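Local coordinates for protein topoisomerase IV subunit A (Escherichia coli, PDB 1ZVT) that forms part of topoisomerase IV, which decatenates and relaxes DNA, its C-terminal beta-pinwheel domain probably binding DNA and helping to select the substrate, at residues L148-A153 with L202-G207. Numbering follows the deposited sequence.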
ATOM      1  N   LEU A 148       5.121   6.220  10.440  1.00 17.03           N
ATOM      2  CA  LEU A 148       5.899   7.395  10.077  1.00 17.22           C
ATOM      3  C   LEU A 148       5.291   7.960   8.812  1.00 16.59           C
ATOM      4  O   LEU A 148       5.121   7.241   7.810  1.00 16.50           O
ATOM      5  CB  LEU A 148       7.380   7.045   9.865  1.00 17.76           C
ATOM      6  CG  LEU A 148       8.252   8.209   9.399  1.00 19.51           C
ATOM      7  CD1 LEU A 148       8.348   9.336  10.432  1.00 21.97           C
ATOM      8  CD2 LEU A 148       9.644   7.735   9.024  1.00 21.08           C
ATOM      9  N   ALA A 149       4.871   9.220   8.895  1.00 15.41           N
ATOM     10  CA  ALA A 149       4.246   9.882   7.758  1.00 15.24           C
ATOM     11  C   ALA A 149       5.119  11.031   7.328  1.00 15.56           C
ATOM     12  O   ALA A 149       5.659  11.757   8.168  1.00 15.84           O
ATOM     13  CB  ALA A 149       2.853  10.456   8.179  1.00 16.16           C
ATOM     14  N   ILE A 150       5.257  11.208   6.014  1.00 16.03           N
ATOM     15  CA  ILE A 150       6.018  12.328   5.453  1.00 16.29           C
ATOM     16  C   ILE A 150       5.131  12.994   4.411  1.00 16.45           C
ATOM     17  O   ILE A 150       4.615  12.317   3.526  1.00 15.66           O
ATOM     18  CB  ILE A 150       7.326  11.854   4.737  1.00 16.67           C
ATOM     19  CG1 ILE A 150       8.168  11.000   5.715  1.00 16.76           C
ATOM     20  CG2 ILE A 150       8.106  13.079   4.198  1.00 17.54           C
ATOM     21  CD1 ILE A 150       9.426  10.410   5.023  1.00 20.47           C
ATOM     22  N   THR A 151       4.933  14.305   4.524  1.00 15.80           N
ATOM     23  CA  THR A 151       4.078  15.012   3.563  1.00 16.66           C
ATOM     24  C   THR A 151       4.833  15.551   2.341  1.00 17.21           C
ATOM     25  O   THR A 151       6.071  15.675   2.360  1.00 16.82           O
ATOM     26  CB  THR A 151       3.340  16.210   4.212  1.00 16.59           C
ATOM     27  OG1 THR A 151       4.267  17.262   4.501  1.00 17.35           O
ATOM     28  CG2 THR A 151       2.660  15.785   5.510  1.00 17.18           C
ATOM     29  N   GLN A 152       4.065  15.937   1.320  1.00 17.69           N
ATOM     30  CA  GLN A 152       4.608  16.510   0.091  1.00 19.52           C
ATOM     31  C   GLN A 152       5.365  17.806   0.409  1.00 19.56           C
ATOM     32  O   GLN A 152       6.353  18.141  -0.251  1.00 19.46           O
ATOM     33  CB  GLN A 152       3.434  16.765  -0.849  1.00 19.74           C
ATOM     34  CG  GLN A 152       3.715  17.355  -2.188  1.00 22.77           C
ATOM     35  CD  GLN A 152       2.427  17.647  -2.942  1.00 23.67           C
ATOM     36  OE1 GLN A 152       2.295  18.701  -3.581  1.00 29.40           O
ATOM     37  NE2 GLN A 152       1.453  16.729  -2.847  1.00 25.33           N
ATOM     38  N   ALA A 153       4.897  18.530   1.425  1.00 19.10           N
ATOM     39  CA  ALA A 153       5.534  19.793   1.831  1.00 19.92           C
ATOM     40  C   ALA A 153       6.827  19.557   2.602  1.00 20.23           C
ATOM     41  O   ALA A 153       7.658  20.462   2.739  1.00 21.65           O
ATOM     42  CB  ALA A 153       4.552  20.669   2.644  1.00 20.26           C
ATOM     43  N   LEU A 202      16.287   5.692   8.785  1.00 23.37           N
ATOM     44  CA  LEU A 202      15.873   6.085   7.433  1.00 25.14           C
ATOM     45  C   LEU A 202      16.935   6.984   6.827  1.00 24.97           C
ATOM     46  O   LEU A 202      17.375   7.964   7.452  1.00 24.67           O
ATOM     47  CB  LEU A 202      14.545   6.854   7.462  1.00 26.32           C
ATOM     48  CG  LEU A 202      13.290   5.979   7.390  1.00 29.10           C
ATOM     49  CD1 LEU A 202      12.895   5.470   8.748  1.00 32.40           C
ATOM     50  CD2 LEU A 202      12.181   6.800   6.805  1.00 30.54           C
ATOM     51  N   THR A 203      17.327   6.674   5.601  1.00 23.75           N
ATOM     52  CA  THR A 203      18.213   7.546   4.861  1.00 23.92           C
ATOM     53  C   THR A 203      17.403   8.022   3.671  1.00 24.06           C
ATOM     54  O   THR A 203      16.886   7.210   2.928  1.00 24.17           O
ATOM     55  CB  THR A 203      19.467   6.802   4.394  1.00 24.34           C
ATOM     56  OG1 THR A 203      20.179   6.310   5.547  1.00 26.16           O
ATOM     57  CG2 THR A 203      20.372   7.706   3.605  1.00 25.00           C
ATOM     58  N   ILE A 204      17.286   9.335   3.521  1.00 23.95           N
ATOM     59  CA  ILE A 204      16.392   9.920   2.519  1.00 23.77           C
ATOM     60  C   ILE A 204      17.223  10.789   1.598  1.00 24.16           C
ATOM     61  O   ILE A 204      18.005  11.622   2.076  1.00 24.74           O
ATOM     62  CB  ILE A 204      15.270  10.761   3.212  1.00 23.89           C
ATOM     63  CG1 ILE A 204      14.467   9.903   4.200  1.00 25.37           C
ATOM     64  CG2 ILE A 204      14.346  11.425   2.190  1.00 25.23           C
ATOM     65  CD1 ILE A 204      13.417  10.667   5.003  1.00 25.36           C
ATOM     66  N   HIS A 205      17.061  10.614   0.279  1.00 22.75           N
ATOM     67  CA  HIS A 205      17.786  11.426  -0.677  1.00 23.30           C
ATOM     68  C   HIS A 205      16.839  12.247  -1.520  1.00 23.04           C
ATOM     69  O   HIS A 205      15.750  11.795  -1.848  1.00 21.59           O
ATOM     70  CB  HIS A 205      18.600  10.569  -1.628  1.00 24.01           C
ATOM     71  CG  HIS A 205      19.454   9.549  -0.945  1.00 28.46           C
ATOM     72  ND1 HIS A 205      20.820   9.522  -1.090  1.00 32.04           N
ATOM     73  CD2 HIS A 205      19.139   8.517  -0.132  1.00 31.67           C
ATOM     74  CE1 HIS A 205      21.313   8.515  -0.401  1.00 29.90           C
ATOM     75  NE2 HIS A 205      20.314   7.877   0.178  1.00 34.10           N
ATOM     76  N   VAL A 206      17.250  13.473  -1.814  1.00 22.25           N
ATOM     77  CA  VAL A 206      16.599  14.308  -2.798  1.00 23.66           C
ATOM     78  C   VAL A 206      17.744  14.765  -3.688  1.00 24.88           C
ATOM     79  O   VAL A 206      18.521  15.642  -3.285  1.00 24.72           O
ATOM     80  CB  VAL A 206      15.968  15.579  -2.154  1.00 23.72           C
ATOM     81  CG1 VAL A 206      15.391  16.489  -3.207  1.00 24.98           C
ATOM     82  CG2 VAL A 206      14.905  15.225  -1.078  1.00 25.52           C
ATOM     83  N   GLY A 207      17.842  14.193  -4.883  1.00 26.38           N
ATOM     84  CA  GLY A 207      19.017  14.425  -5.742  1.00 28.41           C
ATOM     85  C   GLY A 207      20.290  14.097  -4.970  1.00 29.25           C
ATOM     86  O   GLY A 207      20.393  13.034  -4.342  1.00 29.95           O
TER
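Leu148 and Leu202 meet methyl to methyl: CD2 of Leu148 comes to 3.5 Å from CD2 of Leu202, closer than carbons usually pack, and 4.0 Å from CD1 of Leu202. Two residues along both strands, Ile150 and Ile204 repeat the encounter with their delta carbons, CD1 to CD1 at 4.0 Å, a relaxed van der Waals distance. Each pair meets tip to tip, reaching across from backbones that stay well apart; the CA atoms of Ile150 and Ile204 are 11.0 Å from each other. The two isoleucines adopt the same conformation. In each, CG1 lies anti to the carbonyl carbon and the outer torsion is extended (chi2 176° in both), which puts CD1 at the tip of the side chain, facing its partner. No hydrogen bond crosses between the segments, so the join is purely apolar, and all four residues are buried. Further on it opens up: past the strand ends Gln152 and Gly207 lie exposed and the two segments no longer touch. The two strands belong to separate antiparallel sheets, and this contact packs a face of one against a face of the other in the C-terminal part of the beta-pinwheel domain. Strand 146-151 sits between 190-196 and 155-160, and Met156 and Met158 of the latter pack against Leu148. Strand 201-206 lies between 209-213 and 240-244, with Leu213 against Ile204, while Tyr194 of strand 190-196 touches both Leu148 and Leu202 and so bridges the two sheets.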